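Local structure of transcriptional regulator, TetR family (Agrobacterium tumefaciens, 2G7S) at residues R18-Y26 with H101-E112; S53-R64 with P117-H127. The protein probably binds operator DNA as a TetR-family dimer and regulates transcription, with a C-terminal domain that in relatives takes up a small-molecule ligand. All blocks are in the same frame, centred on the assembly; numbering follows the deposited sequence. Where two conformers were deposited one is given.

Contact 1: residues R18-Y26 with H101-E112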
loop_
_atom_site.group_PDB
_atom_site.type_symbol
_atom_site.label_atom_id
_atom_site.label_comp_id
_atom_site.label_asym_id
_atom_site.label_seq_id
_atom_site.Cartn_x
_atom_site.Cartn_y
_atom_site.Cartn_z
ATOM N N ARG A 18 -6.631 -13.031 -11.597
ATOM C CA ARG A 18 -5.371 -12.558 -10.936
ATOM C C ARG A 18 -4.898 -11.277 -11.661
ATOM O O ARG A 18 -4.515 -10.287 -11.009
ATOM C CB ARG A 18 -4.310 -13.628 -10.985
ATOM C CG ARG A 18 -3.187 -13.124 -10.058
ATOM C CD ARG A 18 -1.947 -13.824 -9.865
ATOM N NE ARG A 18 -2.110 -15.226 -9.630
ATOM C CZ ARG A 18 -1.054 -16.050 -9.448
ATOM N NH1 ARG A 18 0.179 -15.528 -9.471
ATOM N NH2 ARG A 18 -1.260 -17.368 -9.295
ATOM N N THR A 19 -4.875 -11.283 -12.993
ATOM C CA THR A 19 -4.401 -10.097 -13.685
ATOM C C THR A 19 -5.304 -8.905 -13.395
ATOM O O THR A 19 -4.824 -7.802 -13.135
ATOM C CB THR A 19 -4.372 -10.417 -15.195
ATOM O OG1 THR A 19 -3.461 -11.497 -15.378
ATOM C CG2 THR A 19 -3.949 -9.229 -16.014
ATOM N N LEU A 20 -6.622 -9.132 -13.354
ATOM C CA LEU A 20 -7.543 -8.011 -13.097
ATOM C C LEU A 20 -7.382 -7.472 -11.663
ATOM O O LEU A 20 -7.462 -6.268 -11.429
ATOM C CB LEU A 20 -9.042 -8.387 -13.351
ATOM C CG LEU A 20 -9.305 -8.892 -14.813
ATOM C CD1 LEU A 20 -10.763 -9.294 -14.893
ATOM C CD2 LEU A 20 -8.964 -7.747 -15.804
ATOM N N ILE A 21 -7.229 -8.385 -10.686
ATOM C CA ILE A 21 -7.166 -7.955 -9.314
ATOM C C ILE A 21 -5.881 -7.127 -9.046
ATOM O O ILE A 21 -5.892 -6.203 -8.179
ATOM C CB ILE A 21 -7.329 -9.143 -8.368
ATOM C CG1 ILE A 21 -8.133 -8.832 -7.154
ATOM C CG2 ILE A 21 -6.076 -9.956 -8.270
ATOM C CD1 ILE A 21 -8.590 -10.059 -6.342
ATOM N N ILE A 22 -4.797 -7.433 -9.773
ATOM C CA ILE A 22 -3.581 -6.647 -9.614
ATOM C C ILE A 22 -3.715 -5.228 -10.140
ATOM O O ILE A 22 -2.957 -4.310 -9.736
ATOM C CB ILE A 22 -2.390 -7.467 -10.207
ATOM C CG1 ILE A 22 -2.121 -8.667 -9.327
ATOM C CG2 ILE A 22 -1.121 -6.609 -10.302
ATOM C CD1 ILE A 22 -1.236 -9.689 -10.063
ATOM N N ARG A 23 -4.680 -4.994 -11.021
ATOM C CA ARG A 23 -4.905 -3.633 -11.479
ATOM C C ARG A 23 -5.634 -2.749 -10.491
ATOM O O ARG A 23 -5.404 -1.542 -10.426
ATOM C CB ARG A 23 -5.657 -3.614 -12.809
ATOM C CG ARG A 23 -4.790 -4.104 -13.991
ATOM C CD ARG A 23 -5.638 -4.706 -15.069
ATOM N NE ARG A 23 -6.873 -3.996 -15.411
ATOM C CZ ARG A 23 -8.083 -4.401 -15.021
ATOM N NH1 ARG A 23 -8.181 -5.429 -14.222
ATOM N NH2 ARG A 23 -9.186 -3.782 -15.416
ATOM N N GLY A 24 -6.595 -3.324 -9.770
ATOM C CA GLY A 24 -7.489 -2.474 -8.957
ATOM C C GLY A 24 -8.112 -3.095 -7.744
ATOM O O GLY A 24 -9.006 -2.448 -7.231
ATOM N N GLY A 25 -7.721 -4.309 -7.338
ATOM C CA GLY A 25 -8.266 -4.922 -6.154
ATOM C C GLY A 25 -9.608 -5.625 -6.358
ATOM O O GLY A 25 -10.151 -5.766 -7.471
ATOM N N TYR A 26 -10.174 -6.019 -5.236
ATOM C CA TYR A 26 -11.301 -6.939 -5.213
ATOM C C TYR A 26 -12.504 -6.409 -5.997
ATOM O O TYR A 26 -13.235 -7.166 -6.642
ATOM C CB TYR A 26 -11.709 -7.111 -3.761
ATOM C CG TYR A 26 -12.739 -8.201 -3.574
ATOM C CD1 TYR A 26 -12.350 -9.539 -3.498
ATOM C CD2 TYR A 26 -14.118 -7.891 -3.423
ATOM C CE1 TYR A 26 -13.315 -10.563 -3.311
ATOM C CE2 TYR A 26 -15.065 -8.940 -3.236
ATOM C CZ TYR A 26 -14.644 -10.254 -3.212
ATOM O OH TYR A 26 -15.539 -11.276 -3.055
ATOM N N HIS A 101 2.121 -8.222 -13.932
ATOM C CA HIS A 101 1.789 -8.380 -12.500
ATOM C C HIS A 101 2.793 -7.526 -11.634
ATOM O O HIS A 101 3.577 -8.044 -10.876
ATOM C CB HIS A 101 1.964 -9.857 -12.122
ATOM C CG HIS A 101 0.922 -10.795 -12.716
ATOM N ND1 HIS A 101 0.869 -12.135 -12.385
ATOM C CD2 HIS A 101 -0.172 -10.558 -13.490
ATOM C CE1 HIS A 101 -0.146 -12.704 -13.017
ATOM N NE2 HIS A 101 -0.786 -11.774 -13.711
ATOM N N PRO A 102 2.779 -6.186 -11.782
ATOM C CA PRO A 102 3.733 -5.296 -11.135
ATOM C C PRO A 102 3.343 -4.941 -9.694
ATOM O O PRO A 102 3.833 -3.958 -9.167
ATOM C CB PRO A 102 3.688 -4.030 -12.012
ATOM C CG PRO A 102 2.184 -3.971 -12.375
ATOM C CD PRO A 102 1.846 -5.433 -12.670
ATOM N N PHE A 103 2.484 -5.730 -9.062
ATOM C CA PHE A 103 2.081 -5.445 -7.679
ATOM C C PHE A 103 1.760 -6.799 -7.045
ATOM O O PHE A 103 1.224 -7.690 -7.737
ATOM C CB PHE A 103 0.856 -4.525 -7.633
ATOM C CG PHE A 103 0.855 -3.527 -6.463
ATOM C CD1 PHE A 103 1.230 -2.220 -6.639
ATOM C CD2 PHE A 103 0.434 -3.919 -5.215
ATOM C CE1 PHE A 103 1.207 -1.296 -5.610
ATOM C CE2 PHE A 103 0.374 -2.996 -4.180
ATOM C CZ PHE A 103 0.782 -1.715 -4.362
ATOM N N CYS A 104 2.024 -6.944 -5.767
ATOM C CA CYS A 104 1.671 -8.156 -5.037
ATOM C C CYS A 104 0.128 -8.182 -4.817
ATOM O O CYS A 104 -0.451 -7.217 -4.328
ATOM C CB CYS A 104 2.416 -8.106 -3.710
ATOM S SG CYS A 104 1.822 -9.435 -2.564
ATOM N N VAL A 105 -0.521 -9.293 -5.187
ATOM C CA VAL A 105 -1.961 -9.450 -4.979
ATOM C C VAL A 105 -2.320 -9.217 -3.533
ATOM O O VAL A 105 -3.353 -8.597 -3.232
ATOM C CB VAL A 105 -2.291 -10.948 -5.352
ATOM C CG1 VAL A 105 -3.699 -11.333 -4.857
ATOM C CG2 VAL A 105 -2.136 -11.209 -6.855
ATOM N N CYS A 106 -1.493 -9.765 -2.620
ATOM C CA CYS A 106 -1.873 -9.702 -1.200
ATOM C C CYS A 106 -1.620 -8.295 -0.658
ATOM O O CYS A 106 -2.409 -7.795 0.147
ATOM C CB CYS A 106 -1.127 -10.713 -0.373
ATOM S SG CYS A 106 -1.762 -12.383 -0.751
ATOM N N ALA A 107 -0.539 -7.625 -1.090
ATOM C CA ALA A 107 -0.333 -6.282 -0.609
ATOM C C ALA A 107 -1.498 -5.374 -1.064
ATOM O O ALA A 107 -1.924 -4.451 -0.346
ATOM C CB ALA A 107 1.039 -5.747 -1.116
ATOM N N LEU A 108 -1.956 -5.568 -2.307
ATOM C CA LEU A 108 -3.026 -4.738 -2.814
ATOM C C LEU A 108 -4.300 -5.011 -2.010
ATOM O O LEU A 108 -5.005 -4.089 -1.587
ATOM C CB LEU A 108 -3.219 -4.958 -4.379
ATOM C CG LEU A 108 -3.783 -3.710 -5.159
ATOM C CD1 LEU A 108 -3.632 -3.913 -6.661
ATOM C CD2 LEU A 108 -5.159 -3.238 -4.821
ATOM N N LEU A 109 -4.650 -6.298 -1.881
ATOM C CA LEU A 109 -5.881 -6.612 -1.148
ATOM C C LEU A 109 -5.786 -6.110 0.301
ATOM O O LEU A 109 -6.819 -5.790 0.868
ATOM C CB LEU A 109 -6.128 -8.113 -1.156
ATOM C CG LEU A 109 -6.603 -8.668 -2.512
ATOM C CD1 LEU A 109 -6.544 -10.199 -2.525
ATOM C CD2 LEU A 109 -8.055 -8.227 -2.870
ATOM N N ALA A 110 -4.583 -6.125 0.894
ATOM C CA ALA A 110 -4.518 -5.682 2.285
ATOM C C ALA A 110 -5.024 -4.265 2.455
ATOM O O ALA A 110 -5.544 -3.932 3.515
ATOM C CB ALA A 110 -3.060 -5.787 2.781
ATOM N N SER A 111 -4.884 -3.409 1.436
ATOM C CA SER A 111 -5.324 -2.032 1.611
ATOM C C SER A 111 -6.827 -1.930 1.651
ATOM O O SER A 111 -7.354 -0.855 1.951
ATOM C CB SER A 111 -4.851 -1.171 0.457
ATOM O OG SER A 111 -5.514 -1.548 -0.753
ATOM N N GLU A 112 -7.499 -3.016 1.287
ATOM C CA GLU A 112 -8.993 -2.990 1.229
ATOM C C GLU A 112 -9.622 -3.887 2.302
ATOM O O GLU A 112 -10.838 -4.177 2.240
ATOM C CB GLU A 112 -9.470 -3.557 -0.107
ATOM C CG GLU A 112 -8.845 -3.128 -1.254
ATOM C CD GLU A 112 -9.301 -3.860 -2.531
ATOM O OE1 GLU A 112 -9.269 -5.092 -2.753
ATOM O OE2 GLU A 112 -9.428 -3.094 -3.420
HETATM O O HOH W 1 0.902 -12.645 -9.673
HETATM O O HOH W 2 -11.130 -2.773 -5.388
#

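Contact 2: residues S53-R64 with P117-H127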
loop_
_atom_site.group_PDB
_atom_site.type_symbol
_atom_site.label_atom_id
_atom_site.label_comp_id
_atom_site.label_asym_id
_atom_site.label_seq_id
_atom_site.Cartn_x
_atom_site.Cartn_y
_atom_site.Cartn_z
ATOM N N SER A 53 -16.186 -14.509 -3.623
ATOM C CA SER A 53 -15.250 -14.660 -2.483
ATOM C C SER A 53 -14.496 -15.959 -2.635
ATOM O O SER A 53 -13.287 -15.996 -2.314
ATOM C CB SER A 53 -15.957 -14.578 -1.156
ATOM O OG SER A 53 -16.829 -15.622 -0.960
ATOM N N ASP A 54 -15.199 -17.042 -3.035
ATOM C CA ASP A 54 -14.471 -18.271 -3.207
ATOM C C ASP A 54 -13.442 -18.206 -4.360
ATOM O O ASP A 54 -12.302 -18.705 -4.224
ATOM C CB ASP A 54 -15.461 -19.371 -3.517
ATOM C CG ASP A 54 -14.753 -20.721 -3.741
ATOM O OD1 ASP A 54 -14.234 -21.255 -2.725
ATOM O OD2 ASP A 54 -14.765 -21.186 -4.887
ATOM N N LEU A 55 -13.822 -17.565 -5.467
ATOM C CA LEU A 55 -12.871 -17.411 -6.564
ATOM C C LEU A 55 -11.609 -16.693 -6.068
ATOM O O LEU A 55 -10.458 -17.117 -6.339
ATOM C CB LEU A 55 -13.596 -16.587 -7.637
ATOM C CG LEU A 55 -12.890 -16.511 -8.963
ATOM C CD1 LEU A 55 -13.951 -16.078 -10.086
ATOM C CD2 LEU A 55 -11.861 -15.524 -8.866
ATOM N N VAL A 56 -11.826 -15.608 -5.326
ATOM C CA VAL A 56 -10.640 -14.836 -4.876
ATOM C C VAL A 56 -9.855 -15.599 -3.777
ATOM O O VAL A 56 -8.599 -15.538 -3.784
ATOM C CB VAL A 56 -11.091 -13.439 -4.441
ATOM C CG1 VAL A 56 -9.893 -12.657 -3.843
ATOM C CG2 VAL A 56 -11.664 -12.704 -5.683
ATOM N N CYS A 57 -10.528 -16.351 -2.905
ATOM C CA CYS A 57 -9.722 -17.155 -1.981
ATOM C C CYS A 57 -8.874 -18.146 -2.738
ATOM O O CYS A 57 -7.712 -18.360 -2.357
ATOM C CB CYS A 57 -10.640 -17.939 -1.042
ATOM S SG CYS A 57 -11.357 -16.957 0.285
ATOM N N LYS A 58 -9.440 -18.767 -3.785
ATOM C CA LYS A 58 -8.661 -19.739 -4.570
ATOM C C LYS A 58 -7.491 -19.072 -5.295
ATOM O O LYS A 58 -6.436 -19.679 -5.469
ATOM C CB LYS A 58 -9.577 -20.436 -5.571
ATOM C CG LYS A 58 -10.533 -21.358 -4.830
ATOM C CD LYS A 58 -9.822 -22.638 -4.437
ATOM C CE LYS A 58 -10.698 -23.482 -3.503
ATOM N NZ LYS A 58 -12.112 -23.314 -3.810
ATOM N N LEU A 59 -7.732 -17.876 -5.814
ATOM C CA LEU A 59 -6.681 -17.149 -6.498
ATOM C C LEU A 59 -5.582 -16.798 -5.519
ATOM O O LEU A 59 -4.386 -16.916 -5.882
ATOM C CB LEU A 59 -7.377 -15.854 -7.022
ATOM C CG LEU A 59 -6.823 -14.656 -7.696
ATOM C CD1 LEU A 59 -8.012 -13.800 -8.203
ATOM C CD2 LEU A 59 -5.801 -13.919 -6.911
ATOM N N VAL A 60 -5.954 -16.280 -4.328
ATOM C CA VAL A 60 -4.904 -15.864 -3.382
ATOM C C VAL A 60 -4.169 -17.105 -2.876
ATOM O O VAL A 60 -2.940 -17.049 -2.724
ATOM C CB VAL A 60 -5.497 -15.090 -2.230
ATOM C CG1 VAL A 60 -4.470 -14.823 -1.184
ATOM C CG2 VAL A 60 -6.143 -13.759 -2.763
ATOM N N SER A 61 -4.892 -18.231 -2.603
ATOM C CA SER A 61 -4.164 -19.436 -2.131
ATOM C C SER A 61 -3.118 -19.879 -3.195
ATOM O O SER A 61 -1.951 -20.207 -2.846
ATOM C CB SER A 61 -5.195 -20.572 -1.917
ATOM O OG SER A 61 -4.535 -21.733 -1.533
ATOM N N GLN A 62 -3.476 -19.802 -4.475
ATOM C CA GLN A 62 -2.541 -20.228 -5.551
ATOM C C GLN A 62 -1.387 -19.206 -5.614
ATOM O O GLN A 62 -0.208 -19.583 -5.857
ATOM C CB GLN A 62 -3.296 -20.200 -6.884
ATOM C CG GLN A 62 -2.457 -20.536 -8.134
ATOM C CD GLN A 62 -3.372 -20.421 -9.344
ATOM O OE1 GLN A 62 -3.689 -19.314 -9.832
ATOM N NE2 GLN A 62 -3.866 -21.550 -9.790
ATOM N N TYR A 63 -1.706 -17.916 -5.468
ATOM C CA TYR A 63 -0.649 -16.870 -5.550
ATOM C C TYR A 63 0.361 -17.119 -4.387
ATOM O O TYR A 63 1.580 -17.003 -4.572
ATOM C CB TYR A 63 -1.309 -15.476 -5.351
ATOM C CG TYR A 63 -0.263 -14.435 -5.109
ATOM C CD1 TYR A 63 0.429 -13.858 -6.205
ATOM C CD2 TYR A 63 0.023 -13.987 -3.799
ATOM C CE1 TYR A 63 1.397 -12.880 -5.979
ATOM C CE2 TYR A 63 0.983 -12.940 -3.577
ATOM C CZ TYR A 63 1.666 -12.434 -4.669
ATOM O OH TYR A 63 2.664 -11.449 -4.529
ATOM N N ARG A 64 -0.139 -17.410 -3.195
ATOM C CA ARG A 64 0.759 -17.624 -2.075
ATOM C C ARG A 64 1.597 -18.874 -2.358
ATOM O O ARG A 64 2.826 -18.846 -2.192
ATOM C CB ARG A 64 -0.010 -17.772 -0.800
ATOM C CG ARG A 64 -0.627 -16.447 -0.388
ATOM C CD ARG A 64 -1.498 -16.717 0.849
ATOM N NE ARG A 64 -0.635 -17.132 1.954
ATOM C CZ ARG A 64 -1.034 -17.870 2.994
ATOM N NH1 ARG A 64 -2.308 -18.301 3.123
ATOM N NH2 ARG A 64 -0.137 -18.205 3.930
ATOM N N PRO A 117 -14.424 -9.896 1.993
ATOM C CA PRO A 117 -14.931 -11.037 2.728
ATOM C C PRO A 117 -13.956 -11.560 3.782
ATOM O O PRO A 117 -12.735 -11.620 3.508
ATOM C CB PRO A 117 -15.157 -12.104 1.622
ATOM C CG PRO A 117 -15.232 -11.333 0.290
ATOM C CD PRO A 117 -14.289 -10.102 0.533
ATOM N N GLU A 118 -14.469 -11.983 4.925
ATOM C CA GLU A 118 -13.577 -12.467 5.977
ATOM C C GLU A 118 -12.706 -13.629 5.472
ATOM O O GLU A 118 -11.534 -13.762 5.904
ATOM C CB GLU A 118 -14.347 -12.981 7.159
ATOM C CG GLU A 118 -15.155 -11.884 7.837
ATOM C CD GLU A 118 -15.972 -12.389 9.034
ATOM O OE1 GLU A 118 -16.178 -13.606 9.218
ATOM O OE2 GLU A 118 -16.480 -11.489 9.758
ATOM N N THR A 119 -13.256 -14.496 4.606
ATOM C CA THR A 119 -12.438 -15.635 4.158
ATOM C C THR A 119 -11.237 -15.174 3.317
ATOM O O THR A 119 -10.121 -15.769 3.410
ATOM C CB THR A 119 -13.243 -16.621 3.338
ATOM O OG1 THR A 119 -13.908 -15.882 2.309
ATOM C CG2 THR A 119 -14.330 -17.323 4.262
ATOM N N VAL A 120 -11.422 -14.107 2.539
ATOM C CA VAL A 120 -10.306 -13.529 1.778
ATOM C C VAL A 120 -9.295 -12.888 2.706
ATOM O O VAL A 120 -8.071 -13.036 2.489
ATOM C CB VAL A 120 -10.854 -12.516 0.722
ATOM C CG1 VAL A 120 -9.675 -11.871 -0.044
ATOM C CG2 VAL A 120 -11.789 -13.256 -0.237
ATOM N N VAL A 121 -9.809 -12.184 3.715
ATOM C CA VAL A 121 -8.891 -11.538 4.680
ATOM C C VAL A 121 -7.960 -12.570 5.329
ATOM O O VAL A 121 -6.772 -12.320 5.523
ATOM C CB VAL A 121 -9.691 -10.770 5.749
ATOM C CG1 VAL A 121 -8.761 -10.188 6.858
ATOM C CG2 VAL A 121 -10.489 -9.666 5.050
ATOM N N LEU A 122 -8.503 -13.773 5.629
ATOM C CA LEU A 122 -7.664 -14.805 6.248
ATOM C C LEU A 122 -6.482 -15.121 5.316
ATOM O O LEU A 122 -5.338 -15.278 5.800
ATOM C CB LEU A 122 -8.493 -16.098 6.497
ATOM C CG LEU A 122 -9.548 -16.005 7.548
ATOM C CD1 LEU A 122 -10.330 -17.400 7.530
ATOM C CD2 LEU A 122 -8.918 -15.774 8.917
ATOM N N GLU A 123 -6.757 -15.296 4.019
ATOM C CA GLU A 123 -5.684 -15.644 3.083
ATOM C C GLU A 123 -4.646 -14.512 2.955
ATOM O O GLU A 123 -3.415 -14.753 2.930
ATOM C CB GLU A 123 -6.272 -15.936 1.698
ATOM C CG GLU A 123 -7.066 -17.259 1.623
ATOM C CD GLU A 123 -6.187 -18.501 1.588
ATOM O OE1 GLU A 123 -5.008 -18.386 1.224
ATOM O OE2 GLU A 123 -6.723 -19.597 1.903
ATOM N N VAL A 124 -5.142 -13.297 2.928
ATOM C CA VAL A 124 -4.218 -12.131 2.787
ATOM C C VAL A 124 -3.328 -12.039 4.025
ATOM O O VAL A 124 -2.092 -11.846 3.918
ATOM C CB VAL A 124 -5.027 -10.842 2.590
ATOM C CG1 VAL A 124 -4.123 -9.613 2.638
ATOM C CG2 VAL A 124 -5.755 -10.935 1.220
ATOM N N ARG A 125 -3.914 -12.142 5.208
ATOM C CA ARG A 125 -3.094 -12.010 6.423
ATOM C C ARG A 125 -2.110 -13.142 6.504
ATOM O O ARG A 125 -0.983 -12.920 6.991
ATOM C CB ARG A 125 -4.002 -11.910 7.672
ATOM C CG ARG A 125 -4.738 -10.584 7.783
ATOM C CD ARG A 125 -5.663 -10.465 8.989
ATOM N NE ARG A 125 -6.006 -9.035 9.126
ATOM C CZ ARG A 125 -7.087 -8.521 9.733
ATOM N NH1 ARG A 125 -7.213 -7.226 9.851
ATOM N NH2 ARG A 125 -8.090 -9.338 10.110
ATOM N N ALA A 126 -2.466 -14.338 6.044
ATOM C CA ALA A 126 -1.552 -15.478 6.082
ATOM C C ALA A 126 -0.319 -15.210 5.209
ATOM O O ALA A 126 0.807 -15.653 5.559
ATOM C CB ALA A 126 -2.274 -16.750 5.652
ATOM N N HIS A 127 -0.508 -14.529 4.074
ATOM C CA HIS A 127 0.667 -14.205 3.264
ATOM C C HIS A 127 1.597 -13.242 4.048
ATOM O O HIS A 127 2.806 -13.394 4.024
ATOM C CB HIS A 127 0.226 -13.493 2.016
ATOM C CG HIS A 127 1.370 -12.935 1.245
ATOM N ND1 HIS A 127 2.230 -13.722 0.509
ATOM C CD2 HIS A 127 1.830 -11.652 1.146
ATOM C CE1 HIS A 127 3.159 -12.949 -0.036
ATOM N NE2 HIS A 127 2.958 -11.687 0.352
HETATM O O HOH W 3 -15.409 -17.555 0.625
HETATM O O HOH W 4 -3.755 -21.050 1.048
#

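Contact 1: residues R18-Y26 with H101-E112
Ile22 is the main bump of helix 18-24, filling a hollow lined by His101, Pro102, Phe103 and Val105. Its CD1 lies over one face of the His101 ring, a CH-pi contact 3.8 Å from the centroid; CG1 meets Val105 CG2 at 3.5 Å. With CG1 beside the backbone N (chi1 -69°), CG2 stands anti to that N and lies against Phe103 CB and Pro102 CD. At the edge of the imidazole, in plane, NE2 shares a hydrogen bond with Thr19 OG1 (3.2 Å). The aliphatic part of Arg18 crosses the ring; the guanidinium pairs with Glu66, and a water links Arg18 NH1 to His101 ND1, weakly on the histidine side. This is the seam between the first helix of the TetR-type DNA-binding domain and the short helix 105-110 of the C-terminal domain; the axes of segments 18-24 and 105-110 approach to 9.0 Å and cross at 48°. At Gly25, non-helical with positive phi, the lack of a side chain admits Leu108 CD2, 3.7 Å from Gly25 N, and the Glu112 carboxylate. Glu112 OE1, through its syn lone pair, takes a nearly straight bond (176°) from Tyr26 N at 2.8 Å. Leu109 CD2 touches both Ile21 CD1 and Tyr26 CB.

Contact 2: residues S53-R64 with P117-H127
In one of its two conformers Arg64 forms the salt bridge of this contact with Glu123, a long one: NH1 of Arg64 reaches OE1 of Glu123 at 3.3 Å in a weak hydrogen bond, with the carboxylate oxygen at the edge of the guanidinium and the two planes 57° apart. The arginine chain, bent at chi3, brings one guanidinium face over the Ala126 methyl and His127 N, the latter 3.2 Å from its plane. Glu123 OE1 also accepts from a water that hydrogen-bonds to Ser61 OG, so OE1 takes one bond from the water and a weak one from Arg64. A second water joins Ser53 OG to Thr119 OG1 near the start of helix 118-127; Ser53 OG has a further partner in Ser51. The two helices run almost parallel, 9° apart with axes at 9.0 Å, and Glu123 sits as a knob in a hole made by Cys57, Val60, Ser61 and Arg64. In TetR-family terms, helix 52-77 leads out of the DNA-binding domain and here lies beside helix 118-144 of the C-terminal domain. Around the knob Val60 CG1 packs on Glu123 CB (3.6 Å); toward Ser53, Cys57 SG meets Val120 CG2 (3.8 Å) and Val56 CG1 meets Val120 CG1. Ser53 CB rests on Pro117 CG at one end, while at the other Tyr63 CE2 lies over a face of the His127 ring, the planes inclined at 54°.

How the contacts relate
Contacts 1 and 2 both join the N-terminal DNA-binding domain to the C-terminal domain, and their centres lie about 11 Å apart. Their segments alternate along the chain. They meet directly: Arg18 NH2 probably hydrogen-bonds Gln62 OE1 at 3.2 Å, and the Tyr26 hydroxyl, OH, packs 3.4 Å from Pro117 CG. Helix 105-110, part of contact 1, also packs on both helices of contact 2, Leu109 touching Val60 and Val124. Contact 1 borders the second subunit, where Ser111 O accepts from Arg173 of that subunit. In relatives, ligand binding in the C-terminal domain shifts the DNA-binding domains, and these contacts could belong to such a route.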